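Thioredoxin (H-type,TRX-H) (Edwardsiella tarda, PDB 5ZF2) promotes infection as a thioredoxin-like secreted effector that inhibits ASK1-MAPK signalling, and has a fold and sequence consistent with thiol-disulfide chemistry. Local coordinates at residues E3-A8 with L65-V70; P41-P46 with L51-V56; T75-R80 with V85-G90. All coordinates share one frame; numbering follows the deposited sequence.

Contact 1 (E3-A8 with L65-V70); sequences EPYSDA and LQQFRV
The backbones that carry Tyr5 on one side and Gln67 and Phe68 on the other stay well apart, the nearest pair of alpha carbons being Tyr5 CA and Leu65 CA at 10.9 Å. Three side chains bridge the gap. Tyr5 has CG anti to its nitrogen (chi1 178°), which sends the ring out from the turn between strand 2-4 and helix 7-15 toward the last turn of helix 62-68. There its CE1 meets the rim of the Phe68 ring, 3.7 Å from Phe68 CZ, and lies near the plane of that ring. The two planes are close to perpendicular (87°), and the approach to the tyrosine is oblique. Gln67, extended beyond CG, reaches past Phe68 with its CG 4.2 Å above the plane of the Phe68 ring, toward the rim. This brings Gln67 OE1 to 3.0 Å from Tyr5 OH. The hydroxyl is also 2.9 Å from Asp7 OD1 of its own segment, which places it between two acceptors at the margin of the contact, while both rings are buried. Each segment includes a helix end: Ser6 is the N-cap of helix 7-15, with OG bonded to Ala9 N, and Arg69 leaves the other helix with positive phi in a Schellman motif, where Val70 N binds Leu65 O and Arg69 N binds Gln66 O. Phe68 further packs edge-to-face on Phe10 and against Ile77, Tyr79 and Val22, so its ring lies between helix 7-15 and the sheet. Helices 7-15 and 62-68 side by side over one face of a mixed central sheet are a hallmark of the thioredoxin fold.

Contact 2 (P41-P46 with L51-V56); sequences PLFAQP and LRVFKV
Phe43 presents the flat of its ring to Val53 in a CH-pi contact. Val53 CG2 stands 3.8 Å from the centroid of the Phe43 ring and only 9° off the ring normal, so the methyl sits over the middle of the face. The second methyl, Val53 CG1, rests nearer the rim, 4.0 Å from Phe43 CZ, and the two side chains meet at about a right angle. Because the phenylalanine has CG anti to its carbonyl carbon (chi1 -65°), the ring swings in from a backbone that is itself farther from the strand.

Apolar contact continues toward the start of the strand, where Leu51 CD2 approaches Phe43 CD1 obliquely at 4.1 Å. The pieces joined here belong to a beta-alpha-beta crossover: helix 30-43 connects the parallel strands 20-25 and 52-57, and Phe43, in its last turn, packs down on the sheet. Val2, Leu21 and Leu101 also touch this ring, so strands 2-4 and 20-25 and helix 94-102 all contribute to its surroundings. At the far end of the same helix, the CxxC sequence is consistent with a thioredoxin-type redox site.

Hydrogen bonds play no part between the two segments. Within 41-46, Ala44 N bonds to Pro41 O at 3.1 Å and Gln45 N to Leu42 O at 3.2 Å, which carries the chain out of a weakly bonded helix that is kinked at Pro41.

Charged groups lie to the side: Lys55 NZ forms a long, weak ion pair with Glu36 of the same helix, and Arg52 makes a salt bridge with Glu3.

Contact 3 (T75-R80 with V85-G90); sequences TLILYR and VRRSIG
Leu78 faces two residues of the partner strand, Val85 and Arg86, in a classic beta bulge: Val85 N donates to Leu78 O (2.8 Å), and Leu78 N donates to Arg86 O (2.9 Å) almost straight, at 178°. Beyond the bulge the pairs of the antiparallel hairpin alternate, with Leu76 and Ser88 as a hydrogen-bonded pair and Ile77-Arg87 and Thr75-Ile89 as non-hydrogen-bonded pairs. On the face of Leu76 and Leu78, Arg86 runs extended beside Leu78, its NH2 3.3 Å from Leu78 CD2. The Arg80 guanidinium stands perpendicular to that of Arg86, with Arg80 NH2 and Arg86 NH2 3.4 Å apart. On the face of Thr75 and Ile77, Arg87 bends at chi3 (58°), laying its guanidinium flat over Ile77 CD1, which is 3.7 Å from Arg87 NH2; its NE forms a salt bridge with Glu84. At the far end Thr75 OG1, bonded to Gln72 O, touches Ile89 CG1 at 3.6 Å. Carbonyls near the C-terminal end of helix 94-102 accept bonds from both close arginines, Phe100 O from Arg86 NE and, weakly, Leu101 O from Arg80 NH2, so the negative end of the helix dipole probably offsets their like charges.

Overall arrangement
Contacts 1, 2 and 3 all reach one mixed five-stranded sheet. Along the chain, contact 2 falls between the two halves of contact 1, and contact 3 follows as the hairpin of strands 75-80 and 83-89, before the last helix. The centres of contacts 1 and 2 are about 16 Å apart, on opposite sides of the chain's centre; contact 3 is about 13 Å from the centre of each. Backbone bonds of Glu3 and Tyr5 with Lys55 tie contacts 1 and 2 together. Arg87 links contact 3 to contact 1 through Phe68 O, while Leu51 packs on Leu78 between contacts 2 and 3. Contacts 1 and 2 involve helices on the two faces, 7-15 with 62-68 and 30-43, while contact 3 forms an edge of the sheet, as in the thioredoxin fold.

Contact 1 (E3-A8 with L65-V70)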
loop_
_atom_site.group_PDB
_atom_site.type_symbol
_atom_site.label_atom_id
_atom_site.label_comp_id
_atom_site.label_asym_id
_atom_site.label_seq_id
_atom_site.Cartn_x
_atom_site.Cartn_y
_atom_site.Cartn_z
ATOM N N GLU A 3 5.888 -4.076 5.829
ATOM C CA GLU A 3 6.541 -3.482 6.983
ATOM C C GLU A 3 5.871 -2.157 7.294
ATOM O O GLU A 3 5.174 -1.594 6.437
ATOM C CB GLU A 3 8.047 -3.312 6.732
ATOM C CG GLU A 3 8.426 -2.279 5.690
ATOM C CD GLU A 3 9.823 -2.581 5.102
ATOM O OE1 GLU A 3 9.922 -3.271 4.056
ATOM O OE2 GLU A 3 10.827 -2.161 5.715
ATOM N N PRO A 4 6.005 -1.654 8.522
ATOM C CA PRO A 4 5.479 -0.329 8.838
ATOM C C PRO A 4 6.218 0.722 8.036
ATOM O O PRO A 4 7.422 0.605 7.780
ATOM C CB PRO A 4 5.766 -0.163 10.342
ATOM C CG PRO A 4 6.241 -1.467 10.819
ATOM C CD PRO A 4 6.755 -2.241 9.649
ATOM N N TYR A 5 5.493 1.765 7.658
ATOM C CA TYR A 5 6.134 2.885 6.995
ATOM C C TYR A 5 7.187 3.518 7.903
ATOM O O TYR A 5 6.941 3.791 9.087
ATOM C CB TYR A 5 5.119 3.957 6.584
ATOM C CG TYR A 5 5.820 5.130 5.954
ATOM C CD1 TYR A 5 6.129 5.135 4.592
ATOM C CD2 TYR A 5 6.257 6.195 6.740
ATOM C CE1 TYR A 5 6.807 6.202 4.026
ATOM C CE2 TYR A 5 6.939 7.234 6.200
ATOM C CZ TYR A 5 7.202 7.246 4.846
ATOM O OH TYR A 5 7.880 8.330 4.351
ATOM N N SER A 6 8.360 3.750 7.320
ATOM C CA SER A 6 9.366 4.656 7.847
ATOM C C SER A 6 10.010 5.331 6.656
ATOM O O SER A 6 10.014 4.781 5.549
ATOM C CB SER A 6 10.425 3.937 8.693
ATOM O OG SER A 6 11.311 3.180 7.885
ATOM N N ASP A 7 10.479 6.562 6.880
ATOM C CA ASP A 7 11.168 7.320 5.839
ATOM C C ASP A 7 12.290 6.501 5.218
ATOM O O ASP A 7 12.359 6.359 3.994
ATOM C CB ASP A 7 11.737 8.622 6.412
ATOM C CG ASP A 7 10.657 9.576 6.906
ATOM O OD1 ASP A 7 9.499 9.429 6.461
ATOM O OD2 ASP A 7 10.979 10.476 7.731
ATOM N N ALA A 8 13.165 5.926 6.053
ATOM C CA ALA A 8 14.364 5.288 5.519
ATOM C C ALA A 8 14.028 4.018 4.743
ATOM O O ALA A 8 14.607 3.761 3.682
ATOM C CB ALA A 8 15.350 4.981 6.644
ATOM N N LEU A 65 1.273 11.247 5.225
ATOM C CA LEU A 65 0.054 11.519 4.459
ATOM C C LEU A 65 0.240 12.688 3.499
ATOM O O LEU A 65 -0.229 12.641 2.354
ATOM C CB LEU A 65 -1.116 11.807 5.393
ATOM C CG LEU A 65 -1.526 10.696 6.367
ATOM C CD1 LEU A 65 -2.775 11.135 7.154
ATOM C CD2 LEU A 65 -1.768 9.409 5.603
ATOM N N GLN A 66 0.871 13.769 3.962
ATOM C CA GLN A 66 1.088 14.912 3.083
ATOM C C GLN A 66 1.970 14.528 1.905
ATOM O O GLN A 66 1.689 14.891 0.761
ATOM C CB GLN A 66 1.712 16.073 3.857
ATOM C CG GLN A 66 0.707 16.871 4.674
ATOM C CD GLN A 66 -0.344 17.567 3.815
ATOM O OE1 GLN A 66 -0.063 17.998 2.693
ATOM N NE2 GLN A 66 -1.563 17.681 4.341
ATOM N N GLN A 67 3.027 13.769 2.167
ATOM C CA GLN A 67 3.912 13.309 1.103
ATOM C C GLN A 67 3.151 12.543 0.016
ATOM O O GLN A 67 3.436 12.683 -1.183
ATOM C CB GLN A 67 4.988 12.429 1.737
ATOM C CG GLN A 67 5.851 11.667 0.770
ATOM C CD GLN A 67 6.929 10.860 1.500
ATOM O OE1 GLN A 67 6.741 10.456 2.647
ATOM N NE2 GLN A 67 8.049 10.618 0.837
ATOM N N PHE A 68 2.196 11.710 0.417
ATOM C CA PHE A 68 1.447 10.850 -0.483
ATOM C C PHE A 68 0.144 11.475 -0.968
ATOM O O PHE A 68 -0.542 10.858 -1.786
ATOM C CB PHE A 68 1.154 9.521 0.225
ATOM C CG PHE A 68 2.399 8.726 0.547
ATOM C CD1 PHE A 68 3.316 8.437 -0.443
ATOM C CD2 PHE A 68 2.661 8.297 1.851
ATOM C CE1 PHE A 68 4.463 7.717 -0.161
ATOM C CE2 PHE A 68 3.810 7.589 2.141
ATOM C CZ PHE A 68 4.713 7.296 1.134
ATOM N N ARG A 69 -0.198 12.677 -0.492
ATOM C CA ARG A 69 -1.421 13.373 -0.884
ATOM C C ARG A 69 -2.633 12.494 -0.550
ATOM O O ARG A 69 -3.471 12.175 -1.398
ATOM C CB ARG A 69 -1.353 13.768 -2.371
ATOM C CG ARG A 69 -2.610 14.416 -2.988
ATOM C CD ARG A 69 -2.429 14.771 -4.483
ATOM N NE ARG A 69 -2.673 13.615 -5.353
ATOM C CZ ARG A 69 -3.872 13.088 -5.598
ATOM N NH1 ARG A 69 -4.969 13.588 -5.044
ATOM N NH2 ARG A 69 -3.985 12.051 -6.409
ATOM N N VAL A 70 -2.681 12.051 0.703
ATOM C CA VAL A 70 -3.683 11.106 1.185
ATOM C C VAL A 70 -4.605 11.823 2.150
ATOM O O VAL A 70 -4.139 12.424 3.124
ATOM C CB VAL A 70 -3.033 9.894 1.875
ATOM C CG1 VAL A 70 -4.097 9.036 2.582
ATOM C CG2 VAL A 70 -2.266 9.080 0.853
#

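Contact 2 (P41-P46 with L51-V56)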
loop_
_atom_site.group_PDB
_atom_site.type_symbol
_atom_site.label_atom_id
_atom_site.label_comp_id
_atom_site.label_asym_id
_atom_site.label_seq_id
_atom_site.Cartn_x
_atom_site.Cartn_y
_atom_site.Cartn_z
ATOM N N PRO A 41 -3.303 -12.517 1.487
ATOM C CA PRO A 41 -2.926 -13.618 0.588
ATOM C C PRO A 41 -2.393 -13.138 -0.749
ATOM O O PRO A 41 -1.529 -13.798 -1.337
ATOM C CB PRO A 41 -4.229 -14.410 0.425
ATOM C CG PRO A 41 -5.295 -13.426 0.718
ATOM C CD PRO A 41 -4.755 -12.521 1.762
ATOM N N LEU A 42 -2.869 -12.008 -1.253
ATOM C CA LEU A 42 -2.327 -11.529 -2.516
ATOM C C LEU A 42 -0.845 -11.191 -2.384
ATOM O O LEU A 42 -0.074 -11.426 -3.318
ATOM C CB LEU A 42 -3.125 -10.317 -3.007
ATOM C CG LEU A 42 -4.603 -10.575 -3.331
ATOM C CD1 LEU A 42 -5.343 -9.285 -3.695
ATOM C CD2 LEU A 42 -4.711 -11.598 -4.463
ATOM N N PHE A 43 -0.425 -10.666 -1.230
ATOM C CA PHE A 43 0.976 -10.312 -1.040
ATOM C C PHE A 43 1.901 -11.522 -1.091
ATOM O O PHE A 43 3.100 -11.358 -1.325
ATOM C CB PHE A 43 1.165 -9.591 0.298
ATOM C CG PHE A 43 0.466 -8.257 0.380
ATOM C CD1 PHE A 43 0.167 -7.545 -0.783
ATOM C CD2 PHE A 43 0.128 -7.716 1.614
ATOM C CE1 PHE A 43 -0.464 -6.298 -0.725
ATOM C CE2 PHE A 43 -0.519 -6.476 1.695
ATOM C CZ PHE A 43 -0.791 -5.761 0.522
ATOM N N ALA A 44 1.386 -12.723 -0.857
ATOM C CA ALA A 44 2.218 -13.922 -0.804
ATOM C C ALA A 44 2.273 -14.649 -2.143
ATOM O O ALA A 44 3.007 -15.635 -2.275
ATOM C CB ALA A 44 1.691 -14.871 0.275
ATOM N N GLN A 45 1.500 -14.200 -3.120
ATOM C CA GLN A 45 1.438 -14.874 -4.403
ATOM C C GLN A 45 2.697 -14.582 -5.213
ATOM O O GLN A 45 3.277 -13.503 -5.082
ATOM C CB GLN A 45 0.203 -14.415 -5.179
ATOM C CG GLN A 45 -1.068 -14.982 -4.625
ATOM C CD GLN A 45 -2.291 -14.483 -5.357
ATOM O OE1 GLN A 45 -2.195 -13.746 -6.352
ATOM N NE2 GLN A 45 -3.460 -14.886 -4.871
ATOM N N PRO A 46 3.108 -15.512 -6.085
ATOM C CA PRO A 46 4.389 -15.349 -6.797
ATOM C C PRO A 46 4.473 -14.091 -7.627
ATOM O O PRO A 46 5.564 -13.521 -7.763
ATOM C CB PRO A 46 4.455 -16.598 -7.693
ATOM C CG PRO A 46 3.493 -17.561 -7.100
ATOM C CD PRO A 46 2.426 -16.770 -6.450
ATOM N N LEU A 51 7.157 -7.233 -4.493
ATOM C CA LEU A 51 6.431 -6.065 -4.020
ATOM C C LEU A 51 6.860 -5.735 -2.594
ATOM O O LEU A 51 6.993 -6.623 -1.753
ATOM C CB LEU A 51 4.926 -6.328 -4.081
ATOM C CG LEU A 51 4.022 -5.194 -3.626
ATOM C CD1 LEU A 51 4.154 -4.064 -4.571
ATOM C CD2 LEU A 51 2.550 -5.686 -3.598
ATOM N N ARG A 52 7.107 -4.463 -2.332
ATOM C CA ARG A 52 7.467 -3.982 -1.008
ATOM C C ARG A 52 6.284 -3.153 -0.502
ATOM O O ARG A 52 6.020 -2.067 -1.025
ATOM C CB ARG A 52 8.740 -3.143 -1.059
ATOM C CG ARG A 52 9.891 -3.783 -1.791
ATOM C CD ARG A 52 10.507 -4.886 -0.961
ATOM N NE ARG A 52 10.943 -4.413 0.352
ATOM C CZ ARG A 52 12.051 -3.704 0.581
ATOM N NH1 ARG A 52 12.863 -3.363 -0.422
ATOM N NH2 ARG A 52 12.343 -3.328 1.825
ATOM N N VAL A 53 5.594 -3.655 0.513
ATOM C CA VAL A 53 4.382 -3.026 1.051
ATOM C C VAL A 53 4.749 -2.238 2.293
ATOM O O VAL A 53 5.448 -2.758 3.174
ATOM C CB VAL A 53 3.318 -4.082 1.384
ATOM C CG1 VAL A 53 2.040 -3.411 1.962
ATOM C CG2 VAL A 53 3.035 -4.941 0.161
ATOM N N PHE A 54 4.289 -0.979 2.372
ATOM C CA PHE A 54 4.466 -0.170 3.570
ATOM C C PHE A 54 3.110 0.225 4.137
ATOM O O PHE A 54 2.287 0.819 3.431
ATOM C CB PHE A 54 5.306 1.075 3.285
ATOM C CG PHE A 54 6.690 0.743 2.865
ATOM C CD1 PHE A 54 7.680 0.534 3.827
ATOM C CD2 PHE A 54 7.001 0.609 1.526
ATOM C CE1 PHE A 54 8.959 0.202 3.453
ATOM C CE2 PHE A 54 8.290 0.251 1.139
ATOM C CZ PHE A 54 9.259 0.044 2.112
ATOM N N LYS A 55 2.888 -0.100 5.407
ATOM C CA LYS A 55 1.648 0.242 6.088
ATOM C C LYS A 55 1.812 1.603 6.750
ATOM O O LYS A 55 2.652 1.772 7.648
ATOM C CB LYS A 55 1.279 -0.832 7.111
ATOM C CG LYS A 55 1.061 -2.239 6.511
ATOM C CD LYS A 55 -0.384 -2.470 6.056
ATOM C CE LYS A 55 -0.611 -3.930 5.622
ATOM N NZ LYS A 55 -0.538 -4.915 6.753
ATOM N N VAL A 56 1.014 2.565 6.297
ATOM C CA VAL A 56 1.003 3.924 6.817
ATOM C C VAL A 56 -0.195 4.056 7.741
ATOM O O VAL A 56 -1.342 3.861 7.316
ATOM C CB VAL A 56 0.930 4.958 5.676
ATOM C CG1 VAL A 56 0.944 6.393 6.243
ATOM C CG2 VAL A 56 2.094 4.765 4.702
#

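Contact 3 (T75-R80 with V85-G90)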
loop_
_atom_site.group_PDB
_atom_site.type_symbol
_atom_site.label_atom_id
_atom_site.label_comp_id
_atom_site.label_asym_id
_atom_site.label_seq_id
_atom_site.Cartn_x
_atom_site.Cartn_y
_atom_site.Cartn_z
ATOM N N THR A 75 -6.701 4.098 1.510
ATOM C CA THR A 75 -6.056 4.496 0.259
ATOM C C THR A 75 -4.895 3.548 -0.016
ATOM O O THR A 75 -4.108 3.243 0.895
ATOM C CB THR A 75 -5.524 5.937 0.310
ATOM O OG1 THR A 75 -6.584 6.851 0.611
ATOM C CG2 THR A 75 -4.913 6.329 -1.037
ATOM N N LEU A 76 -4.802 3.069 -1.260
ATOM C CA LEU A 76 -3.680 2.251 -1.730
ATOM C C LEU A 76 -3.021 2.990 -2.882
ATOM O O LEU A 76 -3.719 3.498 -3.778
ATOM C CB LEU A 76 -4.137 0.868 -2.223
ATOM C CG LEU A 76 -4.945 -0.003 -1.264
ATOM C CD1 LEU A 76 -5.505 -1.252 -1.993
ATOM C CD2 LEU A 76 -4.052 -0.405 -0.117
ATOM N N ILE A 77 -1.700 3.074 -2.851
ATOM C CA ILE A 77 -0.944 3.740 -3.906
ATOM C C ILE A 77 0.138 2.798 -4.393
ATOM O O ILE A 77 0.956 2.326 -3.599
ATOM C CB ILE A 77 -0.296 5.047 -3.433
ATOM C CG1 ILE A 77 -1.333 5.927 -2.719
ATOM C CG2 ILE A 77 0.366 5.741 -4.669
ATOM C CD1 ILE A 77 -0.705 7.127 -1.982
ATOM N N LEU A 78 0.175 2.557 -5.691
ATOM C CA LEU A 78 1.135 1.608 -6.247
ATOM C C LEU A 78 2.222 2.402 -6.954
ATOM O O LEU A 78 1.925 3.285 -7.760
ATOM C CB LEU A 78 0.468 0.621 -7.210
ATOM C CG LEU A 78 1.427 -0.408 -7.835
ATOM C CD1 LEU A 78 2.050 -1.347 -6.752
ATOM C CD2 LEU A 78 0.742 -1.242 -8.917
ATOM N N TYR A 79 3.472 2.103 -6.634
ATOM C CA TYR A 79 4.616 2.689 -7.315
ATOM C C TYR A 79 5.360 1.615 -8.082
ATOM O O TYR A 79 5.444 0.465 -7.641
ATOM C CB TYR A 79 5.591 3.347 -6.325
ATOM C CG TYR A 79 5.027 4.513 -5.589
ATOM C CD1 TYR A 79 4.190 4.320 -4.511
ATOM C CD2 TYR A 79 5.338 5.815 -5.963
ATOM C CE1 TYR A 79 3.668 5.380 -3.814
ATOM C CE2 TYR A 79 4.805 6.898 -5.274
ATOM C CZ TYR A 79 3.972 6.666 -4.209
ATOM O OH TYR A 79 3.457 7.704 -3.501
ATOM N N ARG A 80 5.910 1.998 -9.236
ATOM C CA ARG A 80 6.857 1.155 -9.958
ATOM C C ARG A 80 8.049 2.021 -10.326
ATOM O O ARG A 80 7.876 3.145 -10.814
ATOM C CB ARG A 80 6.219 0.503 -11.199
ATOM C CG ARG A 80 5.248 -0.625 -10.815
ATOM C CD ARG A 80 4.560 -1.298 -11.997
ATOM N NE ARG A 80 3.715 -2.403 -11.557
ATOM C CZ ARG A 80 2.664 -2.835 -12.242
ATOM N NH1 ARG A 80 2.363 -2.245 -13.374
ATOM N NH2 ARG A 80 1.907 -3.846 -11.812
ATOM N N VAL A 85 2.026 4.836 -10.111
ATOM C CA VAL A 85 1.353 4.274 -11.276
ATOM C C VAL A 85 -0.158 4.426 -11.170
ATOM O O VAL A 85 -0.822 4.706 -12.161
ATOM C CB VAL A 85 1.752 2.789 -11.448
ATOM C CG1 VAL A 85 0.840 2.091 -12.451
ATOM C CG2 VAL A 85 3.197 2.688 -11.910
ATOM N N ARG A 86 -0.725 4.252 -9.976
ATOM C CA ARG A 86 -2.165 4.363 -9.785
ATOM C C ARG A 86 -2.450 4.345 -8.297
ATOM O O ARG A 86 -1.619 3.907 -7.489
ATOM C CB ARG A 86 -2.935 3.213 -10.473
ATOM C CG ARG A 86 -2.351 1.833 -10.156
ATOM C CD ARG A 86 -3.025 0.754 -10.998
ATOM N NE ARG A 86 -2.358 -0.530 -10.859
ATOM C CZ ARG A 86 -1.602 -1.102 -11.797
ATOM N NH1 ARG A 86 -1.418 -0.519 -12.978
ATOM N NH2 ARG A 86 -1.042 -2.278 -11.544
ATOM N N ARG A 87 -3.645 4.812 -7.946
ATOM C CA ARG A 87 -4.088 4.796 -6.564
ATOM C C ARG A 87 -5.565 4.413 -6.549
ATOM O O ARG A 87 -6.247 4.410 -7.585
ATOM C CB ARG A 87 -3.832 6.146 -5.871
ATOM C CG ARG A 87 -4.627 7.339 -6.431
ATOM C CD ARG A 87 -4.413 8.581 -5.552
ATOM N NE ARG A 87 -2.995 8.941 -5.461
ATOM C CZ ARG A 87 -2.451 9.556 -4.414
ATOM N NH1 ARG A 87 -3.219 9.868 -3.376
ATOM N NH2 ARG A 87 -1.148 9.845 -4.400
ATOM N N SER A 88 -6.041 4.059 -5.362
ATOM C CA SER A 88 -7.367 3.490 -5.171
ATOM C C SER A 88 -7.807 3.812 -3.752
ATOM O O SER A 88 -6.980 3.760 -2.832
ATOM C CB SER A 88 -7.312 1.960 -5.414
ATOM O OG SER A 88 -8.495 1.320 -4.953
ATOM N N ILE A 89 -9.090 4.145 -3.560
ATOM C CA ILE A 89 -9.628 4.423 -2.219
ATOM C C ILE A 89 -10.851 3.540 -1.962
ATOM O O ILE A 89 -11.841 3.615 -2.700
ATOM C CB ILE A 89 -10.017 5.904 -2.039
ATOM C CG1 ILE A 89 -8.821 6.849 -2.184
ATOM C CG2 ILE A 89 -10.739 6.123 -0.689
ATOM C CD1 ILE A 89 -9.270 8.315 -2.463
ATOM N N GLY A 90 -10.806 2.744 -0.903
ATOM C CA GLY A 90 -11.986 2.046 -0.438
ATOM C C GLY A 90 -12.325 0.751 -1.154
ATOM O O GLY A 90 -13.355 0.144 -0.837
#